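PDB 3NRA: aspartate aminotransferase from Rhodobacter sphaeroides, which probably catalyses the pyridoxal 5'-phosphate-dependent transfer of an amino group from L-aspartate to 2-oxoglutarate, giving oxaloacetate and L-glutamate. Local coordinates for residues G104-P109 and G263-S268; G110-L115 and D135-R140; L115-A120 and K277-V282; A130-D135 and R181-S186; I216-Y221 and V246-P251. One frame throughout, in Å; residues are numbered along the deposited sequence.

Contact 1 (G104-P109 and G263-S268); sequences GLIITP and GVAFGS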
# COMPACT_ATOMS: atom_id res chain seq x y z
N GLY B 104 -1.71 6.52 -18.96
CA GLY B 104 -0.31 6.13 -18.82
C GLY B 104 0.39 6.61 -17.57
O GLY B 104 1.61 6.75 -17.56
N LEU B 105 -0.38 6.91 -16.51
CA LEU B 105 0.17 7.53 -15.28
C LEU B 105 -0.66 7.11 -14.08
O LEU B 105 -1.84 7.31 -14.05
CB LEU B 105 0.19 9.05 -15.39
CG LEU B 105 0.70 9.82 -14.16
CD1 LEU B 105 2.16 9.38 -13.73
CD2 LEU B 105 0.64 11.30 -14.42
N ILE B 106 -0.00 6.49 -13.10
CA ILE B 106 -0.65 6.04 -11.87
C ILE B 106 0.09 6.66 -10.71
O ILE B 106 1.33 6.77 -10.76
CB ILE B 106 -0.65 4.48 -11.76
CG1 ILE B 106 -1.46 4.03 -10.55
CG2 ILE B 106 0.77 3.93 -11.69
CD1 ILE B 106 -1.72 2.46 -10.49
N ILE B 107 -0.68 7.11 -9.69
CA ILE B 107 -0.15 7.54 -8.42
C ILE B 107 -0.30 6.43 -7.37
O ILE B 107 -1.39 5.89 -7.20
CB ILE B 107 -0.85 8.77 -7.89
CG1 ILE B 107 -0.83 9.91 -8.93
CG2 ILE B 107 -0.18 9.21 -6.55
CD1 ILE B 107 -1.58 11.21 -8.48
N THR B 108 0.79 6.15 -6.64
CA THR B 108 0.94 4.92 -5.85
C THR B 108 1.42 5.23 -4.41
O THR B 108 1.96 6.34 -4.15
CB THR B 108 2.00 3.99 -6.47
OG1 THR B 108 3.23 4.70 -6.59
CG2 THR B 108 1.57 3.47 -7.86
N PRO B 109 1.25 4.25 -3.48
CA PRO B 109 1.79 4.40 -2.12
C PRO B 109 3.32 4.25 -2.10
O PRO B 109 3.85 3.13 -1.90
CB PRO B 109 1.09 3.31 -1.32
CG PRO B 109 0.61 2.30 -2.37
CD PRO B 109 0.36 3.07 -3.61
N GLY B 263 4.28 7.85 -4.80
CA GLY B 263 5.11 7.54 -5.93
C GLY B 263 4.28 7.62 -7.16
O GLY B 263 3.05 7.75 -7.08
N VAL B 264 4.93 7.55 -8.31
CA VAL B 264 4.21 7.43 -9.57
C VAL B 264 4.85 6.41 -10.46
O VAL B 264 6.06 6.12 -10.32
CB VAL B 264 4.15 8.76 -10.34
CG1 VAL B 264 3.38 9.81 -9.54
CG2 VAL B 264 5.58 9.23 -10.72
N ALA B 265 4.05 5.88 -11.38
CA ALA B 265 4.54 5.05 -12.47
C ALA B 265 3.92 5.54 -13.77
O ALA B 265 2.76 5.98 -13.79
CB ALA B 265 4.20 3.65 -12.25
N PHE B 266 4.70 5.50 -14.84
CA PHE B 266 4.22 5.96 -16.13
C PHE B 266 4.89 5.29 -17.27
O PHE B 266 6.03 4.81 -17.16
CB PHE B 266 4.37 7.51 -16.26
CG PHE B 266 5.74 8.06 -15.86
CD1 PHE B 266 6.05 8.32 -14.52
CD2 PHE B 266 6.67 8.41 -16.83
CE1 PHE B 266 7.27 8.88 -14.16
CE2 PHE B 266 7.89 8.94 -16.49
CZ PHE B 266 8.19 9.20 -15.14
N GLY B 267 4.17 5.24 -18.38
CA GLY B 267 4.60 4.48 -19.53
C GLY B 267 3.48 3.59 -20.02
O GLY B 267 2.36 4.06 -20.22
N SER B 268 3.81 2.30 -20.23
CA SER B 268 2.96 1.39 -20.98
C SER B 268 1.50 1.40 -20.54
O SER B 268 1.21 1.13 -19.36
CB SER B 268 3.49 -0.03 -20.83
OG SER B 268 2.62 -0.93 -21.49

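Contact 2 (G110-L115 and D135-R140); sequences GTQGAL and DYFANR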
# COMPACT_ATOMS: atom_id res chain seq x y z
N GLY B 110 4.02 5.37 -2.33
CA GLY B 110 5.46 5.36 -2.46
C GLY B 110 5.86 4.84 -3.82
O GLY B 110 5.01 4.31 -4.59
N THR B 111 7.11 5.03 -4.16
CA THR B 111 7.69 4.36 -5.30
C THR B 111 7.77 2.85 -5.03
O THR B 111 7.71 2.04 -5.99
CB THR B 111 9.08 4.95 -5.66
OG1 THR B 111 8.92 6.29 -6.05
CG2 THR B 111 9.73 4.21 -6.79
N GLN B 112 7.88 2.46 -3.75
CA GLN B 112 7.74 1.02 -3.40
C GLN B 112 6.40 0.48 -3.89
O GLN B 112 6.34 -0.61 -4.45
CB GLN B 112 7.88 0.78 -1.88
CG GLN B 112 7.96 -0.71 -1.48
CD GLN B 112 9.16 -1.43 -2.12
OE1 GLN B 112 10.28 -0.92 -2.09
NE2 GLN B 112 8.92 -2.61 -2.69
N GLY B 113 5.33 1.26 -3.65
CA GLY B 113 3.99 0.91 -4.14
C GLY B 113 3.97 0.66 -5.64
O GLY B 113 3.42 -0.35 -6.09
N ALA B 114 4.60 1.55 -6.39
CA ALA B 114 4.71 1.42 -7.81
C ALA B 114 5.52 0.18 -8.23
O ALA B 114 5.13 -0.53 -9.19
CB ALA B 114 5.32 2.68 -8.42
N LEU B 115 6.62 -0.08 -7.52
CA LEU B 115 7.48 -1.21 -7.82
C LEU B 115 6.75 -2.54 -7.63
O LEU B 115 6.79 -3.42 -8.53
CB LEU B 115 8.71 -1.17 -6.92
CG LEU B 115 9.77 -2.24 -7.10
CD1 LEU B 115 10.36 -2.25 -8.52
CD2 LEU B 115 10.89 -2.07 -6.01
N ASP B 135 21.62 -4.45 -6.44
CA ASP B 135 20.55 -3.51 -6.69
C ASP B 135 19.55 -3.51 -5.49
O ASP B 135 19.79 -4.13 -4.44
CB ASP B 135 19.84 -3.86 -8.02
CG ASP B 135 19.28 -2.62 -8.75
OD1 ASP B 135 18.81 -1.69 -8.08
OD2 ASP B 135 19.23 -2.62 -10.01
N TYR B 136 18.48 -2.76 -5.64
CA TYR B 136 17.57 -2.44 -4.57
C TYR B 136 17.05 -3.71 -3.87
O TYR B 136 16.79 -4.73 -4.52
CB TYR B 136 16.40 -1.63 -5.17
CG TYR B 136 15.37 -1.17 -4.21
CD1 TYR B 136 15.64 -0.16 -3.29
CD2 TYR B 136 14.06 -1.65 -4.28
CE1 TYR B 136 14.67 0.31 -2.42
CE2 TYR B 136 13.10 -1.19 -3.42
CZ TYR B 136 13.42 -0.19 -2.49
OH TYR B 136 12.46 0.29 -1.63
N PHE B 137 16.94 -3.63 -2.54
CA PHE B 137 16.63 -4.81 -1.67
C PHE B 137 15.36 -5.55 -2.09
O PHE B 137 15.30 -6.79 -2.03
CB PHE B 137 16.56 -4.40 -0.16
CG PHE B 137 15.16 -4.01 0.31
CD1 PHE B 137 14.65 -2.76 0.05
CD2 PHE B 137 14.34 -4.95 0.97
CE1 PHE B 137 13.31 -2.43 0.39
CE2 PHE B 137 13.04 -4.61 1.34
CZ PHE B 137 12.53 -3.34 1.05
N ALA B 138 14.37 -4.81 -2.57
CA ALA B 138 13.06 -5.40 -2.91
C ALA B 138 13.05 -6.20 -4.24
O ALA B 138 12.18 -7.01 -4.45
CB ALA B 138 11.95 -4.31 -2.92
N ASN B 139 14.03 -5.95 -5.11
CA ASN B 139 13.96 -6.43 -6.51
C ASN B 139 13.94 -7.96 -6.61
O ASN B 139 13.01 -8.54 -7.16
CB ASN B 139 15.11 -5.82 -7.36
CG ASN B 139 14.94 -4.31 -7.59
OD1 ASN B 139 14.05 -3.70 -7.04
ND2 ASN B 139 15.81 -3.72 -8.44
N ARG B 140 14.95 -8.61 -6.03
CA ARG B 140 14.98 -10.07 -5.93
C ARG B 140 13.74 -10.63 -5.22
O ARG B 140 13.14 -11.64 -5.68
CB ARG B 140 16.24 -10.53 -5.18
CG ARG B 140 16.40 -12.07 -5.18
CD ARG B 140 17.66 -12.54 -4.49
NE ARG B 140 17.88 -13.95 -4.80
CZ ARG B 140 18.90 -14.69 -4.36
NH1 ARG B 140 19.83 -14.19 -3.54
NH2 ARG B 140 19.00 -15.97 -4.75

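Contact 3 (L115-A120 and K277-V282); sequences LFLAVA and KLQAIV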
# COMPACT_ATOMS: atom_id res chain seq x y z
N LEU B 115 6.62 -0.08 -7.52
CA LEU B 115 7.48 -1.21 -7.82
C LEU B 115 6.75 -2.54 -7.63
O LEU B 115 6.79 -3.42 -8.53
CB LEU B 115 8.71 -1.17 -6.92
CG LEU B 115 9.77 -2.24 -7.10
CD1 LEU B 115 10.36 -2.25 -8.52
CD2 LEU B 115 10.89 -2.07 -6.01
N PHE B 116 6.07 -2.70 -6.49
CA PHE B 116 5.28 -3.88 -6.26
C PHE B 116 4.31 -4.14 -7.41
O PHE B 116 4.18 -5.27 -7.89
CB PHE B 116 4.45 -3.76 -4.98
CG PHE B 116 3.59 -4.99 -4.71
CD1 PHE B 116 4.16 -6.16 -4.31
CD2 PHE B 116 2.24 -4.96 -4.90
CE1 PHE B 116 3.40 -7.28 -4.08
CE2 PHE B 116 1.47 -6.07 -4.66
CZ PHE B 116 2.06 -7.23 -4.24
N LEU B 117 3.53 -3.12 -7.74
CA LEU B 117 2.48 -3.25 -8.77
C LEU B 117 3.09 -3.57 -10.13
O LEU B 117 2.59 -4.42 -10.85
CB LEU B 117 1.66 -1.95 -8.85
CG LEU B 117 0.80 -1.61 -7.61
CD1 LEU B 117 0.16 -0.26 -7.77
CD2 LEU B 117 -0.28 -2.70 -7.39
N ALA B 118 4.20 -2.89 -10.45
CA ALA B 118 4.87 -3.05 -11.72
C ALA B 118 5.38 -4.50 -11.90
O ALA B 118 5.21 -5.11 -12.97
CB ALA B 118 6.01 -2.07 -11.84
N VAL B 119 5.96 -5.07 -10.84
CA VAL B 119 6.41 -6.46 -10.91
C VAL B 119 5.18 -7.41 -10.96
O VAL B 119 5.17 -8.38 -11.74
CB VAL B 119 7.31 -6.81 -9.73
CG1 VAL B 119 7.72 -8.30 -9.78
CG2 VAL B 119 8.57 -5.88 -9.71
N ALA B 120 4.15 -7.10 -10.16
CA ALA B 120 2.91 -7.93 -10.15
C ALA B 120 2.25 -7.97 -11.51
O ALA B 120 1.74 -9.01 -11.93
CB ALA B 120 1.93 -7.41 -9.12
N LYS B 277 -5.77 -1.89 -11.82
CA LYS B 277 -6.73 -2.89 -11.40
C LYS B 277 -6.26 -3.56 -10.12
O LYS B 277 -7.03 -3.73 -9.18
CB LYS B 277 -6.95 -3.94 -12.52
CG LYS B 277 -7.82 -3.44 -13.67
CD LYS B 277 -7.44 -4.16 -14.99
CE LYS B 277 -8.59 -4.17 -16.03
NZ LYS B 277 -9.20 -5.55 -16.16
N LEU B 278 -4.97 -3.86 -10.05
CA LEU B 278 -4.41 -4.45 -8.85
C LEU B 278 -4.42 -3.48 -7.65
O LEU B 278 -4.75 -3.89 -6.54
CB LEU B 278 -3.03 -4.99 -9.11
CG LEU B 278 -2.29 -5.64 -7.94
CD1 LEU B 278 -3.15 -6.67 -7.24
CD2 LEU B 278 -1.01 -6.26 -8.44
N GLN B 279 -4.08 -2.21 -7.87
CA GLN B 279 -4.05 -1.23 -6.76
C GLN B 279 -5.39 -1.17 -6.01
O GLN B 279 -5.41 -0.99 -4.78
CB GLN B 279 -3.69 0.19 -7.27
CG GLN B 279 -3.74 1.25 -6.17
CD GLN B 279 -2.68 2.34 -6.32
OE1 GLN B 279 -1.55 2.17 -5.88
NE2 GLN B 279 -3.05 3.46 -6.95
N ALA B 280 -6.49 -1.29 -6.74
CA ALA B 280 -7.79 -1.32 -6.16
C ALA B 280 -7.86 -2.32 -5.00
O ALA B 280 -8.39 -1.97 -3.95
CB ALA B 280 -8.89 -1.63 -7.25
N ILE B 281 -7.27 -3.50 -5.16
CA ILE B 281 -7.36 -4.54 -4.12
C ILE B 281 -6.14 -4.62 -3.19
O ILE B 281 -6.20 -5.26 -2.14
CB ILE B 281 -7.74 -5.96 -4.69
CG1 ILE B 281 -6.64 -6.53 -5.58
CG2 ILE B 281 -9.09 -5.89 -5.46
CD1 ILE B 281 -7.02 -7.84 -6.22
N VAL B 282 -5.06 -3.91 -3.54
CA VAL B 282 -3.87 -3.83 -2.68
C VAL B 282 -4.07 -2.80 -1.58
O VAL B 282 -3.73 -3.07 -0.40
CB VAL B 282 -2.57 -3.51 -3.50
CG1 VAL B 282 -1.39 -3.19 -2.57
CG2 VAL B 282 -2.22 -4.68 -4.40

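Contact 4 (A130-D135 and R181-S186); sequences AIVQPD and RVFLFS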
# COMPACT_ATOMS: atom_id res chain seq x y z
N ALA B 130 15.40 -10.52 -15.48
CA ALA B 130 16.78 -10.02 -15.33
C ALA B 130 16.82 -9.00 -14.19
O ALA B 130 16.06 -8.02 -14.19
CB ALA B 130 17.28 -9.37 -16.63
N ILE B 131 17.70 -9.25 -13.22
CA ILE B 131 17.85 -8.39 -12.03
C ILE B 131 19.33 -8.10 -11.88
O ILE B 131 20.16 -9.01 -12.04
CB ILE B 131 17.33 -9.09 -10.75
CG1 ILE B 131 15.80 -9.33 -10.85
CG2 ILE B 131 17.71 -8.31 -9.44
CD1 ILE B 131 14.99 -8.08 -10.91
N VAL B 132 19.66 -6.83 -11.64
CA VAL B 132 21.04 -6.41 -11.45
C VAL B 132 21.53 -6.77 -10.03
O VAL B 132 20.76 -6.74 -9.08
CB VAL B 132 21.18 -4.88 -11.67
CG1 VAL B 132 22.67 -4.42 -11.47
CG2 VAL B 132 20.66 -4.48 -13.07
N GLN B 133 22.80 -7.14 -9.92
CA GLN B 133 23.47 -7.37 -8.65
C GLN B 133 24.74 -6.51 -8.59
O GLN B 133 25.59 -6.61 -9.46
CB GLN B 133 23.85 -8.86 -8.52
CG GLN B 133 22.67 -9.80 -8.52
CD GLN B 133 23.05 -11.21 -8.19
OE1 GLN B 133 24.04 -11.71 -8.69
NE2 GLN B 133 22.25 -11.86 -7.36
N PRO B 134 24.86 -5.61 -7.60
CA PRO B 134 23.92 -5.24 -6.57
C PRO B 134 22.80 -4.34 -7.07
O PRO B 134 23.00 -3.56 -8.03
CB PRO B 134 24.79 -4.50 -5.59
CG PRO B 134 25.82 -3.87 -6.45
CD PRO B 134 26.14 -4.91 -7.42
N ASP B 135 21.62 -4.45 -6.44
CA ASP B 135 20.55 -3.51 -6.69
C ASP B 135 19.55 -3.51 -5.49
O ASP B 135 19.79 -4.13 -4.44
CB ASP B 135 19.84 -3.86 -8.02
CG ASP B 135 19.28 -2.62 -8.75
OD1 ASP B 135 18.81 -1.69 -8.08
OD2 ASP B 135 19.23 -2.62 -10.01
N ARG B 181 11.86 -11.93 -20.22
CA ARG B 181 11.09 -10.89 -20.93
C ARG B 181 10.75 -9.72 -20.05
O ARG B 181 10.01 -8.79 -20.49
CB ARG B 181 9.83 -11.49 -21.55
CG ARG B 181 10.12 -12.54 -22.65
CD ARG B 181 10.70 -11.87 -23.93
NE ARG B 181 11.08 -12.83 -24.96
CZ ARG B 181 12.30 -13.38 -25.12
NH1 ARG B 181 13.32 -13.11 -24.29
NH2 ARG B 181 12.49 -14.25 -26.12
N VAL B 182 11.34 -9.69 -18.85
CA VAL B 182 11.36 -8.50 -18.02
C VAL B 182 12.78 -8.19 -17.51
O VAL B 182 13.54 -9.11 -17.14
CB VAL B 182 10.42 -8.65 -16.82
CG1 VAL B 182 10.41 -7.35 -15.95
CG2 VAL B 182 9.01 -9.02 -17.29
N PHE B 183 13.12 -6.89 -17.46
CA PHE B 183 14.34 -6.39 -16.81
C PHE B 183 13.97 -5.21 -15.89
O PHE B 183 13.33 -4.28 -16.32
CB PHE B 183 15.32 -5.92 -17.89
CG PHE B 183 16.58 -5.24 -17.35
CD1 PHE B 183 17.34 -5.84 -16.36
CD2 PHE B 183 17.04 -4.06 -17.93
CE1 PHE B 183 18.51 -5.25 -15.92
CE2 PHE B 183 18.20 -3.45 -17.45
CZ PHE B 183 18.93 -4.06 -16.44
N LEU B 184 14.39 -5.29 -14.62
CA LEU B 184 14.10 -4.30 -13.58
C LEU B 184 15.44 -3.80 -13.08
O LEU B 184 16.32 -4.62 -12.77
CB LEU B 184 13.34 -4.96 -12.44
CG LEU B 184 13.28 -4.20 -11.11
CD1 LEU B 184 12.55 -2.82 -11.25
CD2 LEU B 184 12.64 -5.08 -10.03
N PHE B 185 15.61 -2.47 -13.03
CA PHE B 185 16.82 -1.86 -12.51
C PHE B 185 16.59 -0.47 -11.95
O PHE B 185 15.65 0.24 -12.39
CB PHE B 185 17.94 -1.84 -13.59
CG PHE B 185 17.79 -0.77 -14.64
CD1 PHE B 185 16.77 -0.83 -15.57
CD2 PHE B 185 18.73 0.26 -14.74
CE1 PHE B 185 16.64 0.15 -16.57
CE2 PHE B 185 18.61 1.24 -15.72
CZ PHE B 185 17.56 1.19 -16.64
N SER B 186 17.42 -0.08 -10.97
CA SER B 186 17.43 1.28 -10.47
C SER B 186 18.54 2.11 -11.13
O SER B 186 19.64 1.61 -11.37
CB SER B 186 17.56 1.32 -8.92
OG SER B 186 18.83 0.86 -8.51
O HOH W 1 17.71 -4.82 -10.45
O HOH W 2 20.80 -0.80 -11.23

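Contact 5 (I216-Y221 and V246-P251); sequences IADQLY and VTIMGP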
# COMPACT_ATOMS: atom_id res chain seq x y z
N ILE B 216 11.35 -2.13 -16.43
CA ILE B 216 10.91 -1.26 -15.32
C ILE B 216 12.13 -0.48 -14.88
O ILE B 216 13.07 -1.06 -14.37
CB ILE B 216 10.38 -2.10 -14.13
CG1 ILE B 216 9.25 -3.05 -14.59
CG2 ILE B 216 9.93 -1.20 -12.96
CD1 ILE B 216 9.01 -4.25 -13.61
N ALA B 217 12.16 0.81 -15.16
CA ALA B 217 13.30 1.66 -14.79
C ALA B 217 12.96 2.45 -13.52
O ALA B 217 12.05 3.28 -13.52
CB ALA B 217 13.64 2.60 -15.91
N ASP B 218 13.65 2.12 -12.42
CA ASP B 218 13.39 2.73 -11.12
C ASP B 218 14.34 3.95 -10.95
O ASP B 218 15.52 3.82 -10.57
CB ASP B 218 13.59 1.68 -10.00
CG ASP B 218 13.20 2.20 -8.62
OD1 ASP B 218 13.07 3.42 -8.45
OD2 ASP B 218 13.05 1.37 -7.69
N GLN B 219 13.79 5.13 -11.22
CA GLN B 219 14.54 6.38 -11.26
C GLN B 219 14.25 7.22 -10.06
O GLN B 219 14.32 8.47 -10.12
CB GLN B 219 14.21 7.13 -12.55
CG GLN B 219 14.33 6.25 -13.84
CD GLN B 219 14.32 7.08 -15.14
OE1 GLN B 219 14.71 6.60 -16.21
NE2 GLN B 219 13.90 8.35 -15.03
N LEU B 220 13.99 6.55 -8.94
CA LEU B 220 13.59 7.20 -7.68
C LEU B 220 14.44 8.39 -7.32
O LEU B 220 13.90 9.44 -6.90
CB LEU B 220 13.65 6.19 -6.54
CG LEU B 220 13.21 6.64 -5.13
CD1 LEU B 220 14.37 7.35 -4.37
CD2 LEU B 220 11.92 7.50 -5.15
N TYR B 221 15.77 8.23 -7.40
CA TYR B 221 16.67 9.28 -6.91
C TYR B 221 17.30 10.12 -8.07
O TYR B 221 18.25 10.88 -7.85
CB TYR B 221 17.76 8.66 -5.99
CG TYR B 221 17.84 9.24 -4.59
CD1 TYR B 221 17.67 10.60 -4.35
CD2 TYR B 221 18.16 8.43 -3.50
CE1 TYR B 221 17.84 11.13 -3.08
CE2 TYR B 221 18.26 8.96 -2.21
CZ TYR B 221 18.12 10.30 -2.01
OH TYR B 221 18.24 10.83 -0.72
N VAL B 246 8.03 0.89 -18.24
CA VAL B 246 7.41 1.56 -17.12
C VAL B 246 8.53 2.20 -16.30
O VAL B 246 9.51 1.55 -15.98
CB VAL B 246 6.61 0.58 -16.27
CG1 VAL B 246 6.07 1.24 -15.01
CG2 VAL B 246 5.47 -0.02 -17.10
N THR B 247 8.41 3.49 -16.05
CA THR B 247 9.35 4.22 -15.23
C THR B 247 8.67 4.56 -13.95
O THR B 247 7.50 4.97 -13.96
CB THR B 247 9.80 5.50 -15.92
OG1 THR B 247 10.33 5.19 -17.21
CG2 THR B 247 10.90 6.23 -15.10
N ILE B 248 9.36 4.38 -12.84
CA ILE B 248 8.81 4.71 -11.54
C ILE B 248 9.73 5.66 -10.82
O ILE B 248 10.92 5.59 -10.97
CB ILE B 248 8.49 3.44 -10.68
CG1 ILE B 248 9.74 2.75 -10.17
CG2 ILE B 248 7.63 2.41 -11.50
CD1 ILE B 248 9.41 1.43 -9.34
N MSE B 249 9.14 6.61 -10.12
CA MSE B 249 9.87 7.52 -9.29
C MSE B 249 8.87 8.29 -8.44
O MSE B 249 7.66 8.13 -8.58
CB MSE B 249 10.72 8.50 -10.13
CG MSE B 249 9.94 9.33 -11.13
SE MSE B 249 11.09 10.41 -12.18
CE MSE B 249 11.78 11.54 -10.77
N GLY B 250 9.39 9.10 -7.52
CA GLY B 250 8.55 9.89 -6.66
C GLY B 250 9.35 10.85 -5.78
O GLY B 250 10.56 10.94 -5.91
N PRO B 251 8.66 11.55 -4.86
CA PRO B 251 9.24 12.56 -4.02
C PRO B 251 9.69 12.11 -2.63
O PRO B 251 9.94 12.96 -1.77
CB PRO B 251 8.09 13.54 -3.86
CG PRO B 251 6.90 12.68 -3.87
CD PRO B 251 7.19 11.63 -4.86
O HOH W 3 13.03 6.09 -18.30
O HOH W 4 12.94 10.84 -4.36

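Contact 1 (G104-P109 and G263-S268)
Leu105 to Thr108 and Gly263 to Gly267 run antiparallel, their axes 4.5 Å apart at closest approach and their directions 158° apart. Ile106 and Ala265 form a hydrogen-bonded pair, with Ile106 N to Ala265 O at 2.9 Å and a return bond from Ala265 N; Thr108 and Gly263 form a second, and Gly267 N reaches Gly104 O beyond them. In the second pair Thr108 N donates to Gly263 O at 2.8 Å. One face is made by Leu105, Ile107, Val264 and Phe266. Leu105 and Phe266 lie side by side there, Leu105 CD1 coming to 3.8 Å from Phe266 CB, and Leu91 of helix 81-95 packs on this face. On the other, Ile106 CG2 presses on Ala265 CB at 3.5 Å, tighter than usual for two carbons, beneath helix 269-282. Thr108 OG1 is turned over Gly263 (chi1 56°) but gives its hydrogen bond to Gly110 O; a CB on Gly263 would lie about 3.0 Å from that hydroxyl, so the site suits glycine. The pairing illustrates a rule of fold-type I aminotransferases: the large-domain sheet is mostly parallel, and 263-267 is its one antiparallel strand, with 105-108 at the edge.

Contact 2 (G110-L115 and D135-R140)
The start of helix 110-120 faces the turn into helix 137-145 at a distance, Gln112 CA and Leu115 CA each lying 8.4 Å from their nearest partners, Ala138 CA and Asn139 CA, so side chains alone bridge the gap. Gln112 bends at chi2 (60°) to carry its amide to the Tyr136 ring, where OE1 takes a short hydrogen bond of 2.5 Å from Tyr136 OH. The hydroxyl approaches almost in line with the amide carbonyl, at 170°, and the amide and ring planes are only 18° apart. Gln112 NE2 rests 3.5 Å from Ala138 CB and donates to Ile281 O of the second subunit, so one amide ties two helices and the dimer interface together. In the phosphate cup of this fold, backbone N atoms of Thr111 and Gln112 at the helix start bind the phosphate of the cofactor-bearing residue at position 253. Beside the tyrosine's bond, Leu115 CD2 lies 3.5 Å from Tyr136 CE2, the leucine and tyrosine side chains running antiparallel alongside one another. A phenylalanine in place of Tyr136 would probably leave Gln112 OE1 without its donor, with the amide still held at NE2 by the second subunit. Phe137 CD1 sits over one ring face of Tyr136, displaced from the ring centre.

Contact 3 (L115-A120 and K277-V282)
Leu117 CG stands anti to its own carbonyl carbon (chi1 -67°), which swings both methyls toward the 277-282 helix, while Leu278 has CG opposite its backbone N (chi1 179°) and reaches back. The two leucines meet obliquely, with Leu117 CD2 3.6 Å from Leu278 CG. The other branch, Leu117 CD1, lies 3.5 Å from Gln279 OE1, the two side chains standing roughly perpendicular. Leu278 CD2 is modelled only 3.2 Å from Ala120 CB, too close to be taken at face value. Val282 CG2 touches the Phe116 ring at its edge through CE2 at 4.0 Å and Leu117 CD2 at 4.1 Å. The axes of segments 115-120 and 277-282 pass 10.3 Å apart at 127°, and the contact joins the helices that follow strands 105-108 and 263-267. At the dimer interface Phe116 packs on Ile281 of the second subunit, and Val282 on its own counterpart there. No hydrogen bond crosses between the two segments. The one polar side chain in the contact, Gln279, spends its NE2 on Tyr77 O and Ile107 O, so cohesion here rests on the fit of apolar surfaces, with the amide nitrogen satisfied by backbone carbonyls.

Contact 4 (A130-D135 and R181-S186)
Asp135 points its CB toward the 181-186 strand, and beyond it CG divides the work between two oxygens. Asp135 OD1 receives the hydroxyl of Ser186 OG at 2.6 Å, on the syn side but 28° out of the carboxylate plane. Asp135 OD2 uses its syn lone pair for Ser186 N at 3.3 Å, so both oxygens grip the same residue. Two waters also donate to OD2: one is shared with Ser186 O, and the other bridges to Leu184 O while accepting from Val132 N. That second water fills in where strands 130-133 and 182-186 splay, Val132 N being 4.2 Å from Leu184 O. Earlier the pairing is regular, with Ala130 N to Val182 O at 2.9 Å and Leu184 N returning to Ala130 O. Phe183 offers its ring edge: Ala130 O lies near the ring plane, and Val132 CG2 touches CE1 at 3.7 Å. On the other face of the sheet from Ala130 and Phe183, Ile131 CD1 meets Leu184 CB. From 128-133 the chain passes through helix 137-145 to edge strand 149-154, then returns by helix 169-177, which packs on Ala130 and Phe183, to 182-186, all three strands parallel, as in the α/β large domain of fold-type I aminotransferases.

Contact 5 (I216-Y221 and V246-P251)
Ala217 bonds to the neighbouring strand through both its N and its O: the N donates to Val246 O at 2.9 Å and the O accepts from Ile248 N at 3.0 Å. The ladder ends with Gln219 N to Ile248 O, just beyond strand 216-218. Past this point one water donates to both Leu220 O and Gly250 O. Gln219 extends beyond CG, laying CD 3.5 Å from Thr247 CG2; its NE2 bonds to His233 ND1, and a water donates to OE1 while also hydrogen-bonding Thr247 OG1. Asp218 divides its oxygens: OD2 binds N1 of the pyridine ring in the cofactor-bearing residue at position 253, as across fold-type I aminotransferases, and OD1 takes a weak bond from Leu220 N. Ile248 CG1 packs 3.8 Å from Asp218 OD1, its first torsion (72°) turning that branch toward the aspartate. An asparagine here, lacking the carboxylate, would probably leave the pyridine nitrogen without its acidic partner. The axes of strand segments 216-218 and 246-249 approach to 4.7 Å, at 20°, in the middle of the large sheet: strand 182-186 flanks 214-218, strand 263-267 flanks 245-249, and helix 110-120 packs on Ile248.

All five contacts are buried, but they solve different problems. Contacts 1, 4 and 5 build one sheet: contact 1 pairs the edge strand with the single antiparallel one, contact 5 lies centrally, and contact 4 pairs 128-133 with 182-186, on the side away from contact 1. Contact 1 meets contact 5 through backbone bonds between strands 263-267 and 245-249, as contact 5 meets contact 4 through 182-186 and 214-218. Contacts 2 and 3 share helix 110-120 and Leu115, and both reach the second subunit. Chemistry follows place: contact 3 is apolar between helices, contact 2 adds one short polar bond near the cofactor phosphate, whereas contacts 4 and 5 use carboxylates and water where strands end.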